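Local structure of choline dehydrogenase and related flavoproteins (Aspergillus oryzae, 3Q9T) at residues G267-L275 / F509-L517; T293-G301 / K519-D527. The protein oxidises formate as a flavoenzyme of the glucose-methanol-choline oxidoreductase family, with 8-formyl-FAD at its catalytic site. All blocks are in the same frame, centred on the assembly; numbering follows the deposited sequence. Where two conformers were deposited one is given.

Interaction 1: residues G267-L275 / F509-L517. With FAY ([(2R,3S,4R,5R)-5-(6-amino-9H-purin-9-yl)-3,4-dihydroxytetrahydrofuran-2-yl]methyl (2R,3S,4S)-5-(8-formyl-7-methyl-2,4-dioxo-3,4-dihydrobenzo[g]pteridin-10(2H)-yl)-2,3,4-trihydroxypentyl dihydrogen diphosphate), chain D; ACT (acetate ion), chain G.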
loop_
_atom_site.group_PDB
_atom_site.type_symbol
_atom_site.label_atom_id
_atom_site.label_comp_id
_atom_site.label_asym_id
_atom_site.label_seq_id
_atom_site.Cartn_x
_atom_site.Cartn_y
_atom_site.Cartn_z
ATOM N N GLY A 267 9.201 -23.402 -1.429
ATOM C CA GLY A 267 9.621 -22.120 -0.874
ATOM C C GLY A 267 8.695 -21.636 0.224
ATOM O O GLY A 267 7.586 -22.151 0.374
ATOM N N VAL A 268 9.148 -20.628 0.967
ATOM C CA VAL A 268 8.434 -20.104 2.132
ATOM C C VAL A 268 6.970 -19.718 1.908
ATOM O O VAL A 268 6.160 -19.788 2.844
ATOM C CB VAL A 268 9.164 -18.864 2.732
ATOM C CG1 VAL A 268 9.091 -17.688 1.770
ATOM C CG2 VAL A 268 8.577 -18.508 4.120
ATOM N N PHE A 269 6.619 -19.299 0.694
ATOM C CA PHE A 269 5.233 -18.914 0.437
ATOM C C PHE A 269 4.363 -20.059 -0.115
ATOM O O PHE A 269 3.212 -20.198 0.293
ATOM C CB PHE A 269 5.146 -17.695 -0.489
ATOM C CG PHE A 269 5.915 -16.488 -0.002
ATOM C CD1 PHE A 269 6.751 -15.788 -0.872
ATOM C CD2 PHE A 269 5.785 -16.040 1.306
ATOM C CE1 PHE A 269 7.464 -14.678 -0.432
ATOM C CE2 PHE A 269 6.498 -14.940 1.764
ATOM C CZ PHE A 269 7.330 -14.250 0.902
ATOM N N GLU A 270 4.887 -20.851 -1.053
ATOM C CA GLU A 270 4.051 -21.844 -1.747
ATOM C C GLU A 270 4.037 -23.188 -1.049
ATOM O O GLU A 270 3.082 -23.955 -1.204
ATOM C CB GLU A 270 4.464 -22.047 -3.211
ATOM C CG GLU A 270 4.279 -20.838 -4.102
ATOM C CD GLU A 270 2.840 -20.644 -4.596
ATOM O OE1 GLU A 270 2.037 -21.604 -4.616
ATOM O OE2 GLU A 270 2.517 -19.508 -4.977
ATOM N N THR A 271 5.098 -23.494 -0.308
ATOM C CA THR A 271 5.090 -24.713 0.472
ATOM C C THR A 271 3.891 -24.755 1.457
ATOM O O THR A 271 3.097 -25.693 1.418
ATOM C CB THR A 271 6.410 -24.922 1.219
ATOM O OG1 THR A 271 7.373 -25.486 0.324
ATOM C CG2 THR A 271 6.203 -25.858 2.403
ATOM N N PRO A 272 3.748 -23.743 2.332
ATOM C CA PRO A 272 2.577 -23.798 3.230
ATOM C C PRO A 272 1.233 -23.783 2.487
ATOM O O PRO A 272 0.265 -24.388 2.949
ATOM C CB PRO A 272 2.710 -22.526 4.075
ATOM C CG PRO A 272 3.616 -21.617 3.257
ATOM C CD PRO A 272 4.590 -22.559 2.602
ATOM N N LYS A 273 1.174 -23.080 1.364
ATOM C CA LYS A 273 -0.046 -23.046 0.577
ATOM C C LYS A 273 -0.398 -24.471 0.126
ATOM O O LYS A 273 -1.500 -24.956 0.379
ATOM C CB LYS A 273 0.117 -22.095 -0.617
ATOM C CG LYS A 273 -1.074 -22.027 -1.529
ATOM C CD LYS A 273 -0.757 -21.152 -2.719
ATOM C CE LYS A 273 -1.376 -21.730 -3.972
ATOM N NZ LYS A 273 -0.727 -21.223 -5.217
ATOM N N LEU A 274 0.546 -25.160 -0.501
ATOM C CA LEU A 274 0.251 -26.495 -1.025
ATOM C C LEU A 274 -0.062 -27.488 0.100
ATOM O O LEU A 274 -0.908 -28.372 -0.068
ATOM C CB LEU A 274 1.369 -27.016 -1.930
ATOM C CG LEU A 274 1.027 -28.270 -2.762
ATOM C CD1 LEU A 274 0.071 -27.932 -3.888
ATOM C CD2 LEU A 274 2.292 -28.963 -3.322
ATOM N N LEU A 275 0.592 -27.340 1.252
ATOM C CA LEU A 275 0.244 -28.192 2.392
ATOM C C LEU A 275 -1.231 -27.985 2.720
ATOM O O LEU A 275 -1.989 -28.946 2.839
ATOM C CB LEU A 275 1.110 -27.907 3.621
ATOM C CG LEU A 275 2.550 -28.442 3.615
ATOM C CD1 LEU A 275 3.294 -27.988 4.877
ATOM C CD2 LEU A 275 2.539 -29.950 3.516
ATOM N N PHE A 509 14.337 -9.564 1.232
ATOM C CA PHE A 509 14.257 -10.786 0.408
ATOM C C PHE A 509 14.632 -12.089 1.137
ATOM O O PHE A 509 15.048 -13.049 0.494
ATOM C CB PHE A 509 15.070 -10.645 -0.890
ATOM C CG PHE A 509 14.708 -9.420 -1.709
ATOM C CD1 PHE A 509 13.490 -9.343 -2.371
ATOM C CD2 PHE A 509 15.590 -8.358 -1.823
ATOM C CE1 PHE A 509 13.149 -8.227 -3.129
ATOM C CE2 PHE A 509 15.255 -7.239 -2.582
ATOM C CZ PHE A 509 14.038 -7.180 -3.241
ATOM N N HIS A 510 14.444 -12.135 2.459
ATOM C CA HIS A 510 14.789 -13.329 3.245
ATOM C C HIS A 510 13.638 -13.963 4.033
ATOM O O HIS A 510 13.822 -14.320 5.194
ATOM C CB HIS A 510 15.929 -13.009 4.234
ATOM C CG HIS A 510 17.041 -12.210 3.633
ATOM N ND1 HIS A 510 17.765 -11.281 4.351
ATOM C CD2 HIS A 510 17.544 -12.190 2.375
ATOM C CE1 HIS A 510 18.657 -10.716 3.558
ATOM N NE2 HIS A 510 18.548 -11.252 2.355
ATOM N N PRO A 511 12.456 -14.139 3.418
ATOM C CA PRO A 511 11.372 -14.771 4.197
ATOM C C PRO A 511 11.662 -16.238 4.615
ATOM O O PRO A 511 12.310 -16.979 3.873
ATOM C CB PRO A 511 10.183 -14.720 3.233
ATOM C CG PRO A 511 10.825 -14.711 1.876
ATOM C CD PRO A 511 12.052 -13.868 2.032
ATOM N N THR A 512 11.141 -16.639 5.778
ATOM C CA THR A 512 11.370 -17.960 6.360
ATOM C C THR A 512 10.207 -18.370 7.274
ATOM O O THR A 512 9.311 -17.566 7.544
ATOM C CB THR A 512 12.643 -17.976 7.254
ATOM O OG1 THR A 512 12.456 -17.092 8.374
ATOM C CG2 THR A 512 13.898 -17.565 6.473
ATOM N N GLY A 513 10.211 -19.628 7.724
ATOM C CA GLY A 513 9.504 -20.005 8.936
ATOM C C GLY A 513 8.140 -20.657 8.858
ATOM O O GLY A 513 7.624 -21.141 9.872
ATOM N N THR A 514 7.558 -20.687 7.664
ATOM C CA THR A 514 6.152 -21.056 7.513
ATOM C C THR A 514 5.841 -22.548 7.608
ATOM O O THR A 514 4.690 -22.942 7.479
ATOM C CB THR A 514 5.615 -20.546 6.182
ATOM O OG1 THR A 514 6.500 -20.979 5.138
ATOM C CG2 THR A 514 5.543 -19.017 6.211
ATOM N N ALA A 515 6.853 -23.383 7.803
ATOM C CA ALA A 515 6.602 -24.792 8.086
ATOM C C ALA A 515 7.778 -25.303 8.902
ATOM O O ALA A 515 8.467 -26.231 8.511
ATOM C CB ALA A 515 6.421 -25.588 6.798
ATOM N N ARG A 516 7.970 -24.692 10.063
ATOM C CA ARG A 516 9.243 -24.728 10.735
ATOM C C ARG A 516 9.593 -26.050 11.398
ATOM O O ARG A 516 8.720 -26.794 11.873
ATOM C CB ARG A 516 9.320 -23.608 11.767
ATOM C CG ARG A 516 8.490 -23.841 13.017
ATOM C CD ARG A 516 8.487 -22.571 13.867
ATOM N NE ARG A 516 7.647 -22.710 15.037
ATOM C CZ ARG A 516 7.498 -21.771 15.961
ATOM N NH1 ARG A 516 8.132 -20.608 15.840
ATOM N NH2 ARG A 516 6.705 -21.998 16.998
ATOM N N LEU A 517 10.892 -26.326 11.412
ATOM C CA LEU A 517 11.367 -27.488 12.128
ATOM C C LEU A 517 10.966 -27.357 13.598
ATOM O O LEU A 517 10.910 -26.255 14.165
ATOM C CB LEU A 517 12.870 -27.688 11.928
ATOM C CG LEU A 517 13.852 -27.107 12.934
ATOM C CD1 LEU A 517 13.677 -27.841 14.219
ATOM C CD2 LEU A 517 15.260 -27.282 12.428
HETATM P P FAY D . 13.962 -21.893 -1.386
HETATM N N1 FAY D . 19.814 -14.730 -0.107
HETATM C C2 FAY D . 21.201 -14.616 -0.037
HETATM O O2 FAY D . 21.850 -15.408 0.635
HETATM N N3 FAY D . 21.880 -13.964 -1.045
HETATM C C4 FAY D . 21.230 -12.981 -1.748
HETATM O O4 FAY D . 21.882 -11.963 -2.049
HETATM N N5 FAY D . 19.149 -12.114 -2.532
HETATM C C6 FAY D . 17.229 -11.546 -3.762
HETATM C C7 FAY D . 15.939 -11.806 -4.190
HETATM C C8 FAY D . 15.257 -12.917 -3.684
HETATM O O8 FAY D . 13.427 -14.338 -4.033
HETATM C C9 FAY D . 15.931 -13.819 -2.850
HETATM P PA FAY D . 12.868 -21.154 -3.890
HETATM C "C1'" FAY D . 17.159 -15.594 -0.855
HETATM C C10 FAY D . 19.101 -13.942 -0.979
HETATM N N10 FAY D . 17.803 -14.299 -1.356
HETATM N N1A FAY D . 3.956 -25.379 -8.613
HETATM O O1A FAY D . 12.008 -19.998 -4.277
HETATM C C1B FAY D . 8.703 -23.537 -7.333
HETATM O O1P FAY D . 14.477 -23.228 -1.866
HETATM C "C2'" FAY D . 17.586 -16.816 -1.701
HETATM O "O2'" FAY D . 17.506 -16.448 -3.032
HETATM C C2A FAY D . 5.176 -25.749 -9.146
HETATM O O2A FAY D . 14.308 -20.999 -4.273
HETATM C C2B FAY D . 9.259 -22.152 -7.615
HETATM O O2B FAY D . 9.154 -21.775 -8.976
HETATM O O2P FAY D . 13.408 -21.995 0.023
HETATM C "C3'" FAY D . 16.935 -18.227 -1.524
HETATM O "O3'" FAY D . 16.699 -18.951 -2.730
HETATM N N3A FAY D . 6.347 -25.160 -8.697
HETATM C C3B FAY D . 10.705 -22.322 -7.204
HETATM O O3B FAY D . 11.408 -22.909 -8.270
HETATM O O3P FAY D . 12.741 -21.411 -2.322
HETATM C "C4'" FAY D . 15.655 -18.261 -0.727
HETATM O "O4'" FAY D . 15.925 -17.532 0.467
HETATM C C4A FAY D . 6.293 -24.217 -7.722
HETATM C C4B FAY D . 10.645 -23.348 -6.099
HETATM O O4B FAY D . 9.361 -23.945 -6.160
HETATM C C4X FAY D . 19.823 -12.974 -1.704
HETATM C "C5'" FAY D . 15.222 -19.718 -0.438
HETATM O "O5'" FAY D . 15.062 -20.681 -1.490
HETATM C C5A FAY D . 5.073 -23.838 -7.167
HETATM C C5B FAY D . 10.892 -22.716 -4.743
HETATM O O5B FAY D . 12.274 -22.478 -4.624
HETATM C C5X FAY D . 17.808 -12.326 -2.765
HETATM C C6A FAY D . 3.890 -24.418 -7.618
HETATM N N6A FAY D . 2.709 -23.983 -7.156
HETATM N N7A FAY D . 5.318 -22.900 -6.229
HETATM C C7M FAY D . 15.251 -10.768 -5.044
HETATM C C8A FAY D . 6.647 -22.679 -6.161
HETATM C C8M FAY D . 14.067 -13.389 -4.428
HETATM C C9A FAY D . 17.191 -13.514 -2.339
HETATM N N9A FAY D . 7.258 -23.480 -7.081
HETATM C C ACT G . 0.416 -18.812 -7.473
HETATM O O ACT G . 0.898 -18.644 -6.327
HETATM O OXT ACT G . 0.171 -20.004 -7.770
HETATM C CH3 ACT G . 0.143 -17.664 -8.419
#

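Interaction 2: residues T293-G301 / K519-D527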
loop_
_atom_site.group_PDB
_atom_site.type_symbol
_atom_site.label_atom_id
_atom_site.label_comp_id
_atom_site.label_asym_id
_atom_site.label_seq_id
_atom_site.Cartn_x
_atom_site.Cartn_y
_atom_site.Cartn_z
ATOM N N THR A 293 -9.809 -31.358 6.547
ATOM C CA THR A 293 -8.617 -31.384 7.371
ATOM C C THR A 293 -8.169 -32.813 7.521
ATOM O O THR A 293 -8.900 -33.635 8.043
ATOM C CB THR A 293 -8.886 -30.819 8.753
ATOM O OG1 THR A 293 -9.372 -29.485 8.621
ATOM C CG2 THR A 293 -7.603 -30.813 9.588
ATOM N N ILE A 294 -6.972 -33.114 7.039
ATOM C CA ILE A 294 -6.394 -34.425 7.260
ATOM C C ILE A 294 -5.548 -34.379 8.522
ATOM O O ILE A 294 -5.646 -35.256 9.371
ATOM C CB ILE A 294 -5.558 -34.876 6.072
ATOM C CG1 ILE A 294 -6.473 -35.092 4.858
ATOM C CG2 ILE A 294 -4.797 -36.142 6.427
ATOM C CD1 ILE A 294 -5.734 -35.367 3.583
ATOM N N VAL A 295 -4.750 -33.325 8.661
ATOM C CA VAL A 295 -3.984 -33.102 9.878
ATOM C C VAL A 295 -4.167 -31.671 10.344
ATOM O O VAL A 295 -3.870 -30.744 9.614
ATOM C CB VAL A 295 -2.468 -33.357 9.643
ATOM C CG1 VAL A 295 -1.649 -32.964 10.875
ATOM C CG2 VAL A 295 -2.218 -34.809 9.256
ATOM N N ASP A 296 -4.659 -31.482 11.560
ATOM C CA ASP A 296 -4.763 -30.140 12.104
ATOM C C ASP A 296 -3.365 -29.678 12.543
ATOM O O ASP A 296 -2.915 -29.990 13.648
ATOM C CB ASP A 296 -5.775 -30.086 13.257
ATOM C CG ASP A 296 -5.972 -28.673 13.804
ATOM O OD1 ASP A 296 -6.393 -28.527 14.969
ATOM O OD2 ASP A 296 -5.702 -27.699 13.070
ATOM N N SER A 297 -2.680 -28.958 11.653
ATOM C CA SER A 297 -1.320 -28.496 11.897
ATOM C C SER A 297 -1.332 -26.969 12.007
ATOM O O SER A 297 -1.194 -26.253 11.011
ATOM C CB SER A 297 -0.405 -28.969 10.761
ATOM O OG SER A 297 0.960 -28.785 11.085
ATOM N N ARG A 298 -1.489 -26.482 13.232
ATOM C CA ARG A 298 -1.705 -25.056 13.519
ATOM C C ARG A 298 -0.630 -24.122 12.975
ATOM O O ARG A 298 -0.891 -22.953 12.705
ATOM C CB ARG A 298 -1.806 -24.815 15.030
ATOM C CG ARG A 298 -2.863 -25.629 15.760
ATOM C CD ARG A 298 -3.257 -24.946 17.082
ATOM N NE ARG A 298 -2.593 -25.455 18.288
ATOM C CZ ARG A 298 -1.338 -25.896 18.366
ATOM N NH1 ARG A 298 -0.545 -25.913 17.310
ATOM N NH2 ARG A 298 -0.867 -26.317 19.524
ATOM N N HIS A 299 0.590 -24.631 12.847
ATOM C CA HIS A 299 1.721 -23.770 12.535
ATOM C C HIS A 299 1.943 -23.555 11.039
ATOM O O HIS A 299 2.811 -22.776 10.642
ATOM C CB HIS A 299 3.001 -24.307 13.213
ATOM C CG HIS A 299 3.052 -24.047 14.686
ATOM N ND1 HIS A 299 3.487 -22.849 15.218
ATOM C CD2 HIS A 299 2.694 -24.818 15.740
ATOM C CE1 HIS A 299 3.402 -22.899 16.535
ATOM N NE2 HIS A 299 2.930 -24.083 16.878
ATOM N N VAL A 300 1.177 -24.257 10.206
ATOM C CA VAL A 300 1.386 -24.173 8.767
ATOM C C VAL A 300 1.054 -22.772 8.247
ATOM O O VAL A 300 -0.063 -22.284 8.419
ATOM C CB VAL A 300 0.555 -25.223 8.005
ATOM C CG1 VAL A 300 0.656 -24.981 6.490
ATOM C CG2 VAL A 300 1.012 -26.641 8.367
ATOM N N GLY A 301 2.022 -22.124 7.606
ATOM C CA GLY A 301 1.834 -20.751 7.152
ATOM C C GLY A 301 2.080 -19.712 8.249
ATOM O O GLY A 301 2.231 -18.534 7.953
ATOM N N LYS A 519 9.901 -29.988 17.476
ATOM C CA LYS A 519 9.909 -31.278 18.156
ATOM C C LYS A 519 8.554 -31.986 18.124
ATOM O O LYS A 519 8.494 -33.193 18.302
ATOM C CB LYS A 519 10.421 -31.129 19.592
ATOM C CG LYS A 519 11.926 -30.851 19.645
ATOM C CD LYS A 519 12.372 -30.397 21.019
ATOM C CE LYS A 519 13.897 -30.429 21.129
ATOM N NZ LYS A 519 14.362 -29.692 22.343
ATOM N N ASN A 520 7.478 -31.240 17.888
ATOM C CA ASN A 520 6.142 -31.827 17.816
ATOM C C ASN A 520 5.204 -30.853 17.146
ATOM O O ASN A 520 5.547 -29.688 16.960
ATOM C CB ASN A 520 5.605 -32.124 19.215
ATOM C CG ASN A 520 5.632 -30.908 20.093
ATOM O OD1 ASN A 520 4.924 -29.922 19.843
ATOM N ND2 ASN A 520 6.464 -30.950 21.122
ATOM N N ILE A 521 4.000 -31.315 16.833
ATOM C CA ILE A 521 3.083 -30.522 16.019
ATOM C C ILE A 521 2.530 -29.301 16.744
ATOM O O ILE A 521 1.950 -28.406 16.125
ATOM C CB ILE A 521 1.941 -31.400 15.443
ATOM C CG1 ILE A 521 1.341 -30.748 14.190
ATOM C CG2 ILE A 521 0.890 -31.715 16.516
ATOM C CD1 ILE A 521 0.405 -31.652 13.430
ATOM N N ASP A 522 2.722 -29.247 18.058
ATOM C CA ASP A 522 2.278 -28.083 18.820
ATOM C C ASP A 522 3.303 -26.965 18.775
ATOM O O ASP A 522 3.018 -25.829 19.164
ATOM C CB ASP A 522 1.944 -28.459 20.265
ATOM C CG ASP A 522 0.605 -29.168 20.379
ATOM O OD1 ASP A 522 -0.368 -28.691 19.766
ATOM O OD2 ASP A 522 0.524 -30.210 21.062
ATOM N N GLN A 523 4.487 -27.285 18.272
ATOM C CA GLN A 523 5.547 -26.300 18.180
ATOM C C GLN A 523 5.796 -25.877 16.741
ATOM O O GLN A 523 6.143 -24.728 16.483
ATOM C CB GLN A 523 6.837 -26.846 18.797
ATOM C CG GLN A 523 7.958 -25.831 18.889
ATOM C CD GLN A 523 9.266 -26.457 19.334
ATOM O OE1 GLN A 523 9.541 -27.621 19.033
ATOM N NE2 GLN A 523 10.077 -25.691 20.063
ATOM N N GLY A 524 5.630 -26.800 15.799
ATOM C CA GLY A 524 5.979 -26.513 14.419
ATOM C C GLY A 524 5.342 -27.498 13.464
ATOM O O GLY A 524 4.489 -28.279 13.874
ATOM N N VAL A 525 5.727 -27.462 12.191
ATOM C CA VAL A 525 5.102 -28.380 11.241
ATOM C C VAL A 525 5.924 -29.610 10.820
ATOM O O VAL A 525 5.351 -30.637 10.479
ATOM C CB VAL A 525 4.424 -27.667 10.026
ATOM C CG1 VAL A 525 4.197 -26.163 10.291
ATOM C CG2 VAL A 525 5.158 -27.931 8.764
ATOM N N VAL A 526 7.248 -29.527 10.865
ATOM C CA VAL A 526 8.064 -30.704 10.592
ATOM C C VAL A 526 8.964 -31.044 11.770
ATOM O O VAL A 526 9.346 -30.164 12.549
ATOM C CB VAL A 526 8.979 -30.498 9.379
ATOM C CG1 VAL A 526 8.182 -29.940 8.209
ATOM C CG2 VAL A 526 10.134 -29.587 9.763
ATOM N N ASP A 527 9.333 -32.316 11.871
ATOM C CA ASP A 527 10.187 -32.775 12.960
ATOM C C ASP A 527 11.670 -32.580 12.634
ATOM O O ASP A 527 12.019 -32.056 11.566
ATOM C CB ASP A 527 9.863 -34.236 13.352
ATOM C CG ASP A 527 10.258 -35.250 12.279
ATOM O OD1 ASP A 527 10.989 -34.899 11.325
ATOM O OD2 ASP A 527 9.843 -36.418 12.403
HETATM O O HOH W 1 1.907 -27.257 13.185
HETATM O O HOH W 2 2.600 -30.914 10.447
HETATM O O HOH W 3 -0.725 -27.873 15.452
#

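Interaction 1: residues G267-L275 / F509-L517
V268, of segment 267-275, packs into the bend of loop 509-517 between P511 and T514. Its CB lies 3.8 Å from the carbonyl O of P511. From there the side chain forks. CG1 sits between the backbone N and the carbonyl carbon (chi1 68°). This sends it onto the P511 ring, where CG1 is 3.4 Å from CG of P511, tight for two carbons. The same methyl lies over the centre of the F269 ring, on one face. P511 also reaches the far end of that ring, with its CG 3.7 Å from F269 CZ. The other branch, V268 CG2, lies 3.4 Å from T514 OG1 and also meets the carbonyl C of T512.

The backbone of V268 is held as well. P272 has no N-H, so the helix kinks and cannot bond the V268 carbonyl in the usual way. T514 OG1 donates to V268 O instead, at 2.6 Å. It approaches in the carbonyl plane, on a lone pair (C=O...donor angle 127°). P272 CG packs beside the same hydroxyl.

Both segments also meet the flavin cofactor. E270, an FAD-binding residue, brings its CG to 3.1 Å from adenine N7A. Its OE1 forms a salt bridge with K273 NZ. At the other end of the cofactor, methyl C7M lies over one face of F509. H510 touches R553, consistent with the His-Arg pair of the catalytic site. This is the FAD site of a GMC oxidoreductase, with G267 at the diphosphate.

Interaction 2: residues T293-G301 / K519-D527
H299 and G524 bring the two backbones closest, CA to CA 5.4 Å, where a type I turn from S297 to V300 meets the irregular loop 519-527. H299 carries the centre of the contact. Its CG is anti to the carbonyl carbon (chi1 -75°), which lays the imidazole against the loop backbone. H299 NE2 donates to D522 O at 2.9 Å with an N-H...O angle of 147°. The nitrogen stands above the carbonyl plane rather than on a lone pair. Q523 O sits 3.2 Å above the plane of the H299 ring, over its centre. The remaining ring nitrogen, ND1, is hydrogen-bonded to N303 ND2. The imidazole is therefore held from more than one side.

R298 bends at chi3 and reaches D522 in a salt bridge. The modelled gap is implausibly short and R298 has a second conformer, so the exact geometry is doubtful.

Beside the turn, I521 and V525 supply the apolar part of the contact. I521 CD1 lies 3.5 Å from V295 CG1, and its CG1 runs past S297 OG. V525 CG1 packs on the carbonyl C of H299 at 3.5 Å and on V300 CG2.

Three waters fill in the polar links. Water 1 donates to S297 OG and G524 O and accepts from H299 N. Water 2 accepts from S297 OG and donates to V525 O. Water 3 bridges R298 N and I521 O.

Strand 295-296 pairs in parallel with strand 280-281. V300 packs on P272, L275 and M276 of helix 267-277, and G301 has a backbone hydrogen bond with V433.

Overall arrangement
Helix 267-277 comes first along the chain, and the turn of 293-301 follows soon after it. A long excursion leads through the mixed sheet and several helices. The chain then returns as 509-517, closing interaction 1, and as 519-527, closing interaction 2. The two contacts alternate, so their loops cross rather than nest. Their centres are 13 Å apart, and they touch directly. T514 O and G301 N lie 2.8 Å apart, a probable hydrogen bond, and A515 CB packs on V525 CG2. Interaction 1 is buried at the flavin cofactor; interaction 2 lies farther out. Together they tie the loop before strand 538-540 to the FAD-binding part of the fold.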